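Side-chain contacts in hydrolase, haloacid dehalogenase-like family (PDB 2I6X), which is a predicted hydrolase of the haloacid dehalogenase superfamily, of unknown substrate, built as a Rossmann-like core with a helical cap: residues A[37-42]-A[47-52]; A[120-125]-A[132-137]; A[139-144]-A[157-162]; A[149-154]-A[176-181]. All blocks are in the same frame, centred on the assembly; numbering follows the deposited sequence. Where two conformers were deposited one is given.

Overall arrangement
Interaction 1 is the surface contact of the set, about 15 Å from the centre of the chain to its own centre; it joins two short helices of the cap by apolar groups round one phenyl ring and by a water. The other three lie in the core domain and are all partly buried. Interactions 3 and 4 share helix 153-163, with centres about 13 Å apart: interaction 3 ties its C-terminal part to edge strand 139-142 through charge and an aromatic ring, while interaction 4 sets the loop before it, with a buried lysine, against helix 177-185. Interaction 2 closes the loop leading into strand 139-142 with one backbone bond. Packing of Leu50 on Tyr149 connects interaction 1 with interaction 4.

Interaction 1 (A[37-42]-A[47-52]); sequences EEMLDP and GLFLDL
Leu40 CD1 sits squarely over the phenyl ring of Phe49, 3.5 Å from its centroid and only 12° off the ring normal, so this CH-pi contact is centred on the face and is the firm, tight part of the packing. Met39, a selenomethionine, comes to the same ring from the side in one of its two modelled conformers. There CE lies in the ring plane, near Phe49 CE2, and SE is also at the edge, a Met-aromatic contact that holds for this copy alone and is doubtful to that extent. The ring is held further by Phe62, which meets it edge-to-face, and Leu66 and Tyr69 of helix 59-70 pack on Met39. The polar side is looser: no direct hydrogen bond joins the segments, and a water in the ring plane donates to Met39 O at 2.7 Å and accepts only a weak bond from Phe49 N. Two short helices, 36-39 and 48-54, joined by a short link that is partly unmodelled and packed on helices 21-30 and 59-70, are consistent with the helical cap inserted after the first core strand in this branch of the HAD superfamily.

Interaction 2 (A[120-125]-A[132-137]); sequences LAMSPR and TLDSFF
Ala121 O accepts a hydrogen bond from Leu133 N at 3.0 Å, nearly straight at 168°, with the donor tilted 26° from the carbonyl plane. Beside it the side chains of the same two residues meet: Ala121 CB is 3.7 Å from both CB and CD2 of Leu133, so one branch of the leucine lies against the methyl. Farther out, Met122, a selenomethionine, starts away from the other segment but folds back through bends at chi2 and chi3 toward Asp134 CB; this pair is doubtful, since both side chains have a second modelled conformer. Thr132 contributes CG2, which rests 3.8 Å from Met122 O. The next shell fixes the backbones. Leu120 O receives both N and OG of Ser123 where helix 115-121 ends, and Ser123 OG in turn accepts from Arg125 N, forming an ST turn. Across the contact, Thr132 O takes two bonds from Ser135, the one from Ser135 OG at 2.7 Å and in the carbonyl plane. Leu133 also touches Phe95 of helix 92-101 and Leu109 of strand 106-111, which ties this turn to the core. The whole forms the helix-to-strand connection of a beta-alpha-beta crossover, from strand 106-111 through helix 115-121 to strand 139-142, in the Rossmann-like HAD fold.

Interaction 3 (A[139-144]-A[157-162]); sequences KVYASC and LEMIAD
Strand 139-142 and helix 157-162 run nearly antiparallel, their axes 159° apart and 10.1 Å away at closest approach, with the CA atoms of Tyr141 and Met159 nearest at 7.0 Å. Tyr141 spans this gap. Its hydroxyl, OH, donates to the anti lone pair of Asp162 OD2 at 2.5 Å, a length whose shortness is doubtful at this resolution, and the ring plane stands 81° from that of the carboxylate. Lys139 NZ comes to the same OD2 from the syn side, 33° out of the carboxylate plane, in a salt bridge of 3.0 Å; a second bond to OD1 is weak. OD2 therefore accepts from two donors, and the ammonium would be expected to favour the ionised carboxylate. The strand is an outer one of the parallel sheet of the Rossmann-like HAD core, paired by backbone bonds with strand 106-111, and helix 153-163, reached after the short helix 143-146, packs against the sheet and leads on to strand 170-173. Nearer the backbone of Tyr141, Met159, a selenomethionine, lays CG over one face of the tyrosine ring, 4.0 Å from its centroid, and Met159 SE lies obliquely, 4.8 Å from the same centroid, in a Met-aromatic contact. Lys139 CG lies over the opposite face, near the rim, so the ring is held between two aliphatic groups. Phe108 and Leu110 of the neighbouring strand also touch Tyr141, while Met159 reaches Phe188.

Interaction 4 (A[149-154]-A[176-181]); sequences YKPNED and GPANVA
The loop 149-152 passes close to the first turn of helix 177-185, the CA atoms of Pro151 and Asn179 being 4.8 Å apart. A cis peptide bond precedes Pro151, and Gly176 is the N-cap residue of the helix. Proline and alanine meet through Pro151 CG and Ala178 CB at 3.8 Å, and the proline CB also touches the carbonyl oxygen of Ala178. Lys150 and Asn179 cross at about a right angle. The amide oxygen OD1 of Asn179 faces the near end of the lysine, 3.1 Å from Lys150 CB, and lies 3.6 Å from Pro151 CB, while ND2 lies beside CD and CE farther along the chain. Asn179 reaches this place with CG opposite its carbonyl carbon (chi1 -63°); in Lys150 a bend at chi3 (-75°) turns the final CE-NZ part. No hydrogen bond joins the two segments, and Lys150 NZ and Asn179 ND2, 3.5 Å apart, are both donors. They share an acceptor, Asp174 OD2, which receives a salt bridge from Lys150 NZ and a hydrogen bond from Asn179 ND2; this is consistent with their closeness. The ammonium, on a buried residue, is gripped further by Leu110 O, with a long, weak ion pair to Asp11. A lysine before a cis-proline, bonded to the aspartate after strand 170-173 and near the one after strand 7-10, is consistent with the conserved motif III lysine and the acidic motifs of the HAD active site.

Interaction 1 (A[37-42]-A[47-52])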
loop_
_atom_site.group_PDB
_atom_site.type_symbol
_atom_site.label_atom_id
_atom_site.label_comp_id
_atom_site.label_asym_id
_atom_site.label_seq_id
_atom_site.Cartn_x
_atom_site.Cartn_y
_atom_site.Cartn_z
ATOM N N GLU A 37 -11.525 -12.931 10.034
ATOM C CA GLU A 37 -11.979 -11.581 10.311
ATOM C C GLU A 37 -11.217 -10.994 11.504
ATOM O O GLU A 37 -10.795 -9.836 11.478
ATOM C CB GLU A 37 -13.486 -11.590 10.540
ATOM C CG GLU A 37 -14.112 -10.226 10.737
ATOM C CD GLU A 37 -15.542 -10.167 10.227
ATOM O OE1 GLU A 37 -16.281 -9.254 10.671
ATOM O OE2 GLU A 37 -15.919 -11.029 9.386
ATOM N N GLU A 38 -11.002 -11.809 12.527
ATOM C CA GLU A 38 -10.206 -11.355 13.652
ATOM C C GLU A 38 -8.699 -11.334 13.338
ATOM O O GLU A 38 -7.969 -10.497 13.877
ATOM C CB GLU A 38 -10.553 -12.116 14.950
ATOM C CG GLU A 38 -9.494 -13.084 15.479
ATOM C CD GLU A 38 -10.108 -14.229 16.252
ATOM O OE1 GLU A 38 -10.012 -14.244 17.503
ATOM O OE2 GLU A 38 -10.704 -15.110 15.596
HETATM N N MSE A 39 -8.251 -12.250 12.477
HETATM C CA MSE A 39 -6.849 -12.293 12.039
HETATM C C MSE A 39 -6.474 -11.027 11.271
HETATM O O MSE A 39 -5.344 -10.549 11.371
HETATM C CB MSE A 39 -6.549 -13.542 11.192
HETATM C CG MSE A 39 -6.336 -14.843 11.996
HETATM SE SE MSE A 39 -5.117 -16.165 11.153
HETATM C CE MSE A 39 -5.977 -16.310 9.429
ATOM N N LEU A 40 -7.443 -10.491 10.524
ATOM C CA LEU A 40 -7.286 -9.274 9.714
ATOM C C LEU A 40 -7.688 -7.954 10.411
ATOM O O LEU A 40 -7.693 -6.907 9.764
ATOM C CB LEU A 40 -8.077 -9.410 8.402
ATOM C CG LEU A 40 -7.339 -9.694 7.086
ATOM C CD1 LEU A 40 -6.040 -10.443 7.291
ATOM C CD2 LEU A 40 -8.200 -10.415 6.043
ATOM N N ASP A 41 -8.024 -7.995 11.699
ATOM C CA ASP A 41 -8.427 -6.801 12.441
ATOM C C ASP A 41 -7.230 -6.097 13.127
ATOM O O ASP A 41 -6.344 -6.773 13.675
ATOM C CB ASP A 41 -9.540 -7.163 13.454
ATOM C CG ASP A 41 -9.475 -6.338 14.736
ATOM O OD1 ASP A 41 -10.128 -5.270 14.803
ATOM O OD2 ASP A 41 -8.761 -6.753 15.681
ATOM N N PRO A 42 -7.204 -4.734 13.104
ATOM C CA PRO A 42 -6.184 -3.902 13.811
ATOM C C PRO A 42 -6.251 -3.981 15.345
ATOM O O PRO A 42 -6.251 -2.949 16.035
ATOM C CB PRO A 42 -6.484 -2.478 13.325
ATOM C CG PRO A 42 -7.373 -2.641 12.093
ATOM C CD PRO A 42 -8.152 -3.899 12.335
ATOM N N GLY A 47 0.576 -11.061 15.140
ATOM C CA GLY A 47 -0.211 -11.778 14.140
ATOM C C GLY A 47 0.584 -12.156 12.909
ATOM O O GLY A 47 1.508 -11.449 12.515
ATOM N N LEU A 48 0.236 -13.275 12.291
ATOM C CA LEU A 48 0.993 -13.680 11.113
ATOM C C LEU A 48 0.698 -12.892 9.847
ATOM O O LEU A 48 1.562 -12.831 8.984
ATOM C CB LEU A 48 1.042 -15.202 10.871
ATOM C CG LEU A 48 -0.087 -16.182 11.166
ATOM C CD1 LEU A 48 -1.185 -16.019 10.158
ATOM C CD2 LEU A 48 0.414 -17.618 11.171
ATOM N N PHE A 49 -0.473 -12.262 9.738
ATOM C CA PHE A 49 -0.660 -11.297 8.664
ATOM C C PHE A 49 0.275 -10.094 8.804
ATOM O O PHE A 49 0.739 -9.566 7.805
ATOM C CB PHE A 49 -2.128 -10.887 8.498
ATOM C CG PHE A 49 -2.932 -11.918 7.767
ATOM C CD1 PHE A 49 -3.024 -11.898 6.380
ATOM C CD2 PHE A 49 -3.540 -12.954 8.465
ATOM C CE1 PHE A 49 -3.739 -12.872 5.717
ATOM C CE2 PHE A 49 -4.251 -13.926 7.809
ATOM C CZ PHE A 49 -4.356 -13.895 6.437
ATOM N N LEU A 50 0.577 -9.687 10.038
ATOM C CA LEU A 50 1.576 -8.646 10.247
ATOM C C LEU A 50 2.972 -9.134 9.890
ATOM O O LEU A 50 3.788 -8.360 9.395
ATOM C CB LEU A 50 1.563 -8.072 11.677
ATOM C CG LEU A 50 2.698 -7.062 11.946
ATOM C CD1 LEU A 50 2.530 -5.804 11.069
ATOM C CD2 LEU A 50 2.880 -6.689 13.425
ATOM N N ASP A 51 3.251 -10.403 10.164
ATOM C CA ASP A 51 4.546 -10.994 9.825
ATOM C C ASP A 51 4.705 -10.987 8.304
ATOM O O ASP A 51 5.812 -10.824 7.787
ATOM C CB ASP A 51 4.659 -12.422 10.377
ATOM C CG ASP A 51 4.767 -12.463 11.896
ATOM O OD1 ASP A 51 5.010 -11.404 12.526
ATOM O OD2 ASP A 51 4.615 -13.567 12.475
ATOM N N LEU A 52 3.586 -11.143 7.607
ATOM C CA LEU A 52 3.565 -11.099 6.160
ATOM C C LEU A 52 3.864 -9.692 5.576
ATOM O O LEU A 52 4.641 -9.604 4.619
ATOM C CB LEU A 52 2.235 -11.658 5.614
ATOM C CG LEU A 52 1.984 -11.599 4.094
ATOM C CD1 LEU A 52 2.879 -12.578 3.334
ATOM C CD2 LEU A 52 0.520 -11.835 3.777
HETATM O O HOH W 1 -3.162 -12.097 11.885
#

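Interaction 2 (A[120-125]-A[132-137])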
loop_
_atom_site.group_PDB
_atom_site.type_symbol
_atom_site.label_atom_id
_atom_site.label_comp_id
_atom_site.label_asym_id
_atom_site.label_seq_id
_atom_site.Cartn_x
_atom_site.Cartn_y
_atom_site.Cartn_z
ATOM N N LEU A 120 1.494 -9.024 -8.264
ATOM C CA LEU A 120 0.507 -8.499 -9.212
ATOM C C LEU A 120 0.949 -7.151 -9.786
ATOM O O LEU A 120 0.918 -6.928 -11.001
ATOM C CB LEU A 120 -0.897 -8.369 -8.588
ATOM C CG LEU A 120 -1.870 -7.563 -9.490
ATOM C CD1 LEU A 120 -2.078 -8.189 -10.866
ATOM C CD2 LEU A 120 -3.200 -7.252 -8.817
ATOM N N ALA A 121 1.356 -6.266 -8.888
ATOM C CA ALA A 121 1.765 -4.907 -9.227
ATOM C C ALA A 121 2.976 -4.821 -10.151
ATOM O O ALA A 121 3.115 -3.853 -10.880
ATOM C CB ALA A 121 2.004 -4.092 -7.950
HETATM N N MSE A 122 3.838 -5.828 -10.118
HETATM C CA MSE A 122 5.034 -5.809 -10.947
HETATM C C MSE A 122 4.885 -6.678 -12.195
HETATM O O MSE A 122 5.872 -6.978 -12.865
HETATM C CB MSE A 122 6.267 -6.196 -10.116
HETATM C CG MSE A 122 6.511 -5.277 -8.911
HETATM SE SE MSE A 122 6.879 -3.411 -9.426
HETATM C CE MSE A 122 8.718 -3.702 -10.059
ATOM N N SER A 123 3.646 -7.072 -12.502
ATOM C CA SER A 123 3.344 -7.799 -13.721
ATOM C C SER A 123 2.744 -6.871 -14.791
ATOM O O SER A 123 2.388 -5.730 -14.496
ATOM C CB SER A 123 2.424 -8.993 -13.432
ATOM O OG SER A 123 1.089 -8.584 -13.251
ATOM N N PRO A 124 2.689 -7.336 -16.052
ATOM C CA PRO A 124 1.977 -6.556 -17.074
ATOM C C PRO A 124 0.433 -6.683 -17.029
ATOM O O PRO A 124 -0.258 -6.251 -17.955
ATOM C CB PRO A 124 2.547 -7.097 -18.389
ATOM C CG PRO A 124 2.949 -8.521 -18.082
ATOM C CD PRO A 124 3.338 -8.542 -16.609
ATOM N N ARG A 125 -0.093 -7.229 -15.938
ATOM C CA ARG A 125 -1.536 -7.402 -15.762
ATOM C C ARG A 125 -2.089 -6.443 -14.711
ATOM O O ARG A 125 -3.274 -6.503 -14.362
ATOM C CB ARG A 125 -1.825 -8.839 -15.333
ATOM C CG ARG A 125 -1.216 -9.841 -16.273
ATOM C CD ARG A 125 -1.519 -9.464 -17.742
ATOM N NE ARG A 125 -1.153 -10.556 -18.632
ATOM C CZ ARG A 125 -1.402 -10.585 -19.937
ATOM N NH1 ARG A 125 -1.024 -11.642 -20.637
ATOM N NH2 ARG A 125 -2.022 -9.566 -20.534
ATOM N N THR A 132 4.054 -1.140 -15.040
ATOM C CA THR A 132 4.308 -1.699 -13.729
ATOM C C THR A 132 4.170 -0.585 -12.714
ATOM O O THR A 132 4.303 0.598 -13.049
ATOM C CB THR A 132 5.717 -2.330 -13.613
ATOM O OG1 THR A 132 6.709 -1.368 -14.000
ATOM C CG2 THR A 132 5.841 -3.553 -14.506
ATOM N N LEU A 133 3.890 -0.973 -11.474
ATOM C CA LEU A 133 3.749 -0.050 -10.379
ATOM C C LEU A 133 5.014 0.782 -10.196
ATOM O O LEU A 133 4.945 2.002 -9.964
ATOM C CB LEU A 133 3.439 -0.834 -9.114
ATOM C CG LEU A 133 3.296 -0.032 -7.827
ATOM C CD1 LEU A 133 1.955 0.664 -7.830
ATOM C CD2 LEU A 133 3.469 -0.916 -6.609
ATOM N N ASP A 134 6.162 0.125 -10.322
ATOM C CA ASP A 134 7.446 0.766 -10.114
ATOM C C ASP A 134 7.661 1.910 -11.126
ATOM O O ASP A 134 8.330 2.902 -10.835
ATOM C CB ASP A 134 8.556 -0.288 -10.183
ATOM C CG ASP A 134 9.636 -0.066 -9.153
ATOM O OD1 ASP A 134 9.750 -0.868 -8.192
ATOM O OD2 ASP A 134 10.380 0.924 -9.304
ATOM N N SER A 135 7.069 1.781 -12.302
ATOM C CA SER A 135 7.241 2.790 -13.347
ATOM C C SER A 135 6.577 4.168 -13.104
ATOM O O SER A 135 6.805 5.088 -13.870
ATOM C CB SER A 135 6.780 2.237 -14.699
ATOM O OG SER A 135 5.372 2.357 -14.836
ATOM N N PHE A 136 5.744 4.315 -12.076
ATOM C CA PHE A 136 5.111 5.624 -11.797
ATOM C C PHE A 136 5.873 6.419 -10.736
ATOM O O PHE A 136 5.620 7.606 -10.548
ATOM C CB PHE A 136 3.658 5.465 -11.352
ATOM C CG PHE A 136 2.748 4.927 -12.419
ATOM C CD1 PHE A 136 2.078 5.784 -13.281
ATOM C CD2 PHE A 136 2.553 3.555 -12.555
ATOM C CE1 PHE A 136 1.226 5.265 -14.290
ATOM C CE2 PHE A 136 1.719 3.042 -13.539
ATOM C CZ PHE A 136 1.044 3.894 -14.405
ATOM N N PHE A 137 6.797 5.777 -10.037
ATOM C CA PHE A 137 7.437 6.438 -8.910
ATOM C C PHE A 137 8.927 6.524 -9.103
ATOM O O PHE A 137 9.521 5.723 -9.840
ATOM C CB PHE A 137 7.065 5.715 -7.611
ATOM C CG PHE A 137 5.579 5.532 -7.460
ATOM C CD1 PHE A 137 4.778 6.581 -7.017
ATOM C CD2 PHE A 137 4.968 4.350 -7.832
ATOM C CE1 PHE A 137 3.403 6.441 -6.906
ATOM C CE2 PHE A 137 3.584 4.204 -7.713
ATOM C CZ PHE A 137 2.812 5.257 -7.256
#

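Interaction 3 (A[139-144]-A[157-162])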
loop_
_atom_site.group_PDB
_atom_site.type_symbol
_atom_site.label_atom_id
_atom_site.label_comp_id
_atom_site.label_asym_id
_atom_site.label_seq_id
_atom_site.Cartn_x
_atom_site.Cartn_y
_atom_site.Cartn_z
ATOM N N LYS A 139 10.722 6.068 -6.547
ATOM C CA LYS A 139 10.942 4.848 -5.775
ATOM C C LYS A 139 9.706 4.345 -5.014
ATOM O O LYS A 139 8.890 5.125 -4.526
ATOM C CB LYS A 139 12.131 5.001 -4.821
ATOM C CG LYS A 139 12.606 3.683 -4.234
ATOM C CD LYS A 139 14.112 3.687 -4.031
ATOM C CE LYS A 139 14.600 2.388 -3.435
ATOM N NZ LYS A 139 16.062 2.494 -3.010
ATOM N N VAL A 140 9.620 3.018 -4.928
ATOM C CA VAL A 140 8.623 2.293 -4.160
ATOM C C VAL A 140 9.196 1.817 -2.815
ATOM O O VAL A 140 10.217 1.114 -2.751
ATOM C CB VAL A 140 8.054 1.116 -4.996
ATOM C CG1 VAL A 140 7.137 0.230 -4.162
ATOM C CG2 VAL A 140 7.297 1.677 -6.213
ATOM N N TYR A 141 8.529 2.245 -1.750
ATOM C CA TYR A 141 8.832 1.832 -0.408
ATOM C C TYR A 141 7.733 0.888 0.090
ATOM O O TYR A 141 6.607 1.312 0.439
ATOM C CB TYR A 141 9.057 3.061 0.507
ATOM C CG TYR A 141 10.244 3.918 0.049
ATOM C CD1 TYR A 141 11.571 3.534 0.321
ATOM C CD2 TYR A 141 10.037 5.106 -0.678
ATOM C CE1 TYR A 141 12.648 4.311 -0.123
ATOM C CE2 TYR A 141 11.111 5.899 -1.108
ATOM C CZ TYR A 141 12.404 5.505 -0.838
ATOM O OH TYR A 141 13.449 6.300 -1.296
ATOM N N ALA A 142 8.076 -0.399 0.125
ATOM C CA ALA A 142 7.112 -1.456 0.458
ATOM C C ALA A 142 7.487 -2.137 1.754
ATOM O O ALA A 142 8.574 -2.694 1.860
ATOM C CB ALA A 142 7.048 -2.494 -0.665
ATOM N N SER A 143 6.569 -2.115 2.718
ATOM C CA SER A 143 6.793 -2.688 4.041
ATOM C C SER A 143 7.520 -4.041 4.036
ATOM O O SER A 143 8.537 -4.205 4.711
ATOM C CB SER A 143 5.467 -2.790 4.797
ATOM O OG SER A 143 4.614 -3.730 4.189
ATOM N N CYS A 144 7.026 -4.994 3.254
ATOM C CA CYS A 144 7.615 -6.343 3.225
ATOM C C CYS A 144 9.008 -6.392 2.599
ATOM O O CYS A 144 9.760 -7.333 2.850
ATOM C CB CYS A 144 6.676 -7.371 2.552
ATOM S SG CYS A 144 6.152 -6.954 0.854
ATOM N N LEU A 157 11.502 7.106 8.283
ATOM C CA LEU A 157 12.868 7.583 8.374
ATOM C C LEU A 157 13.804 6.942 7.325
ATOM O O LEU A 157 14.660 7.626 6.758
ATOM C CB LEU A 157 13.412 7.444 9.811
ATOM C CG LEU A 157 12.653 8.195 10.933
ATOM C CD1 LEU A 157 13.345 7.984 12.256
ATOM C CD2 LEU A 157 12.587 9.664 10.695
ATOM N N GLU A 158 13.628 5.644 7.066
ATOM C CA GLU A 158 14.364 4.977 6.005
ATOM C C GLU A 158 14.090 5.675 4.658
ATOM O O GLU A 158 15.035 6.020 3.935
ATOM C CB GLU A 158 14.029 3.483 5.954
ATOM C CG GLU A 158 14.974 2.699 5.031
ATOM C CD GLU A 158 14.752 1.180 5.034
ATOM O OE1 GLU A 158 14.355 0.652 6.088
ATOM O OE2 GLU A 158 15.001 0.503 4.002
HETATM N N MSE A 159 12.804 5.913 4.369
HETATM C CA MSE A 159 12.347 6.642 3.186
HETATM C C MSE A 159 12.996 8.025 3.012
HETATM O O MSE A 159 13.540 8.334 1.949
HETATM C CB MSE A 159 10.817 6.781 3.190
HETATM C CG MSE A 159 10.319 7.684 2.068
HETATM SE SE MSE A 159 8.376 7.721 1.861
HETATM C CE MSE A 159 7.969 8.813 3.456
ATOM N N ILE A 160 12.919 8.846 4.054
ATOM C CA ILE A 160 13.623 10.147 4.118
ATOM C C ILE A 160 15.110 10.045 3.817
ATOM O O ILE A 160 15.608 10.756 2.937
ATOM C CB ILE A 160 13.352 10.834 5.482
ATOM C CG1 ILE A 160 11.838 11.133 5.646
ATOM C CG2 ILE A 160 14.212 12.086 5.699
ATOM C CD1 ILE A 160 11.455 11.479 7.114
ATOM N N ALA A 161 15.829 9.180 4.544
ATOM C CA ALA A 161 17.254 8.956 4.298
ATOM C C ALA A 161 17.537 8.520 2.846
ATOM O O ALA A 161 18.438 9.055 2.194
ATOM C CB ALA A 161 17.813 7.940 5.276
ATOM N N ASP A 162 16.748 7.568 2.337
ATOM C CA ASP A 162 17.019 7.005 1.019
ATOM C C ASP A 162 16.694 7.971 -0.126
ATOM O O ASP A 162 17.442 8.040 -1.105
ATOM C CB ASP A 162 16.288 5.669 0.821
ATOM C CG ASP A 162 16.561 5.043 -0.564
ATOM O OD1 ASP A 162 17.676 4.529 -0.787
ATOM O OD2 ASP A 162 15.668 5.077 -1.438
#

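Interaction 4 (A[149-154]-A[176-181])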
loop_
_atom_site.group_PDB
_atom_site.type_symbol
_atom_site.label_atom_id
_atom_site.label_comp_id
_atom_site.label_asym_id
_atom_site.label_seq_id
_atom_site.Cartn_x
_atom_site.Cartn_y
_atom_site.Cartn_z
ATOM N N TYR A 149 7.090 -1.300 8.921
ATOM C CA TYR A 149 5.686 -1.099 8.576
ATOM C C TYR A 149 5.187 0.153 9.211
ATOM O O TYR A 149 5.574 0.493 10.307
ATOM C CB TYR A 149 4.799 -2.310 8.979
ATOM C CG TYR A 149 4.910 -2.718 10.442
ATOM C CD1 TYR A 149 5.978 -3.540 10.889
ATOM C CD2 TYR A 149 3.971 -2.289 11.388
ATOM C CE1 TYR A 149 6.105 -3.914 12.234
ATOM C CE2 TYR A 149 4.104 -2.654 12.754
ATOM C CZ TYR A 149 5.168 -3.470 13.154
ATOM O OH TYR A 149 5.301 -3.845 14.487
ATOM N N LYS A 150 4.316 0.839 8.501
ATOM C CA LYS A 150 3.554 1.938 9.062
ATOM C C LYS A 150 2.617 1.354 10.122
ATOM O O LYS A 150 2.150 0.236 9.970
ATOM C CB LYS A 150 2.736 2.600 7.971
ATOM C CG LYS A 150 3.568 3.213 6.884
ATOM C CD LYS A 150 2.694 3.917 5.823
ATOM C CE LYS A 150 2.023 2.892 4.942
ATOM N NZ LYS A 150 1.102 3.538 3.990
ATOM N N PRO A 151 2.312 2.130 11.167
ATOM C CA PRO A 151 2.689 3.542 11.342
ATOM C C PRO A 151 3.986 3.843 12.107
ATOM O O PRO A 151 4.149 4.941 12.612
ATOM C CB PRO A 151 1.478 4.120 12.103
ATOM C CG PRO A 151 0.943 2.930 12.921
ATOM C CD PRO A 151 1.481 1.648 12.283
ATOM N N ASN A 152 4.905 2.893 12.198
ATOM C CA ASN A 152 6.160 3.159 12.897
ATOM C C ASN A 152 6.929 4.225 12.148
ATOM O O ASN A 152 6.866 4.293 10.911
ATOM C CB ASN A 152 7.010 1.904 12.995
ATOM C CG ASN A 152 6.349 0.816 13.800
ATOM O OD1 ASN A 152 5.735 1.096 14.817
ATOM N ND2 ASN A 152 6.473 -0.441 13.350
ATOM N N GLU A 153 7.647 5.048 12.905
ATOM C CA GLU A 153 8.518 6.084 12.351
ATOM C C GLU A 153 9.694 5.513 11.568
ATOM O O GLU A 153 10.110 6.111 10.581
ATOM C CB GLU A 153 9.017 7.042 13.458
ATOM C CG GLU A 153 7.911 7.916 13.990
ATOM C CD GLU A 153 8.314 8.851 15.093
ATOM O OE1 GLU A 153 9.524 8.981 15.408
ATOM O OE2 GLU A 153 7.397 9.496 15.653
ATOM N N ASP A 154 10.210 4.350 11.967
ATOM C CA ASP A 154 11.362 3.799 11.252
ATOM C C ASP A 154 11.168 3.705 9.736
ATOM O O ASP A 154 12.087 4.018 8.989
ATOM C CB ASP A 154 11.974 2.524 11.877
ATOM C CG ASP A 154 11.004 1.337 12.002
ATOM O OD1 ASP A 154 11.346 0.452 12.832
ATOM O OD2 ASP A 154 9.954 1.248 11.316
ATOM N N GLY A 176 -5.035 5.880 5.902
ATOM C CA GLY A 176 -4.822 5.367 7.250
ATOM C C GLY A 176 -4.583 6.460 8.260
ATOM O O GLY A 176 -3.507 7.084 8.272
ATOM N N PRO A 177 -5.571 6.692 9.142
ATOM C CA PRO A 177 -5.442 7.696 10.194
ATOM C C PRO A 177 -4.133 7.620 10.989
ATOM O O PRO A 177 -3.522 8.660 11.235
ATOM C CB PRO A 177 -6.671 7.435 11.069
ATOM C CG PRO A 177 -7.730 6.952 10.040
ATOM C CD PRO A 177 -6.916 6.042 9.147
ATOM N N ALA A 178 -3.713 6.418 11.407
ATOM C CA ALA A 178 -2.455 6.260 12.178
ATOM C C ALA A 178 -1.233 6.592 11.334
ATOM O O ALA A 178 -0.289 7.156 11.817
ATOM C CB ALA A 178 -2.336 4.834 12.779
ATOM N N ASN A 179 -1.266 6.241 10.057
ATOM C CA ASN A 179 -0.199 6.582 9.109
ATOM C C ASN A 179 -0.062 8.110 8.931
ATOM O O ASN A 179 1.049 8.654 9.005
ATOM C CB ASN A 179 -0.479 5.894 7.755
ATOM C CG ASN A 179 -0.470 4.349 7.845
ATOM O OD1 ASN A 179 -0.030 3.763 8.838
ATOM N ND2 ASN A 179 -0.943 3.690 6.777
ATOM N N VAL A 180 -1.197 8.777 8.694
ATOM C CA VAL A 180 -1.278 10.243 8.669
ATOM C C VAL A 180 -0.771 10.920 9.939
ATOM O O VAL A 180 0.034 11.868 9.879
ATOM C CB VAL A 180 -2.737 10.706 8.345
ATOM C CG1 VAL A 180 -2.937 12.167 8.641
ATOM C CG2 VAL A 180 -3.070 10.394 6.921
ATOM N N ALA A 181 -1.233 10.455 11.096
ATOM C CA ALA A 181 -0.741 10.978 12.386
ATOM C C ALA A 181 0.799 10.896 12.504
ATOM O O ALA A 181 1.435 11.823 12.982
ATOM C CB ALA A 181 -1.413 10.252 13.555
#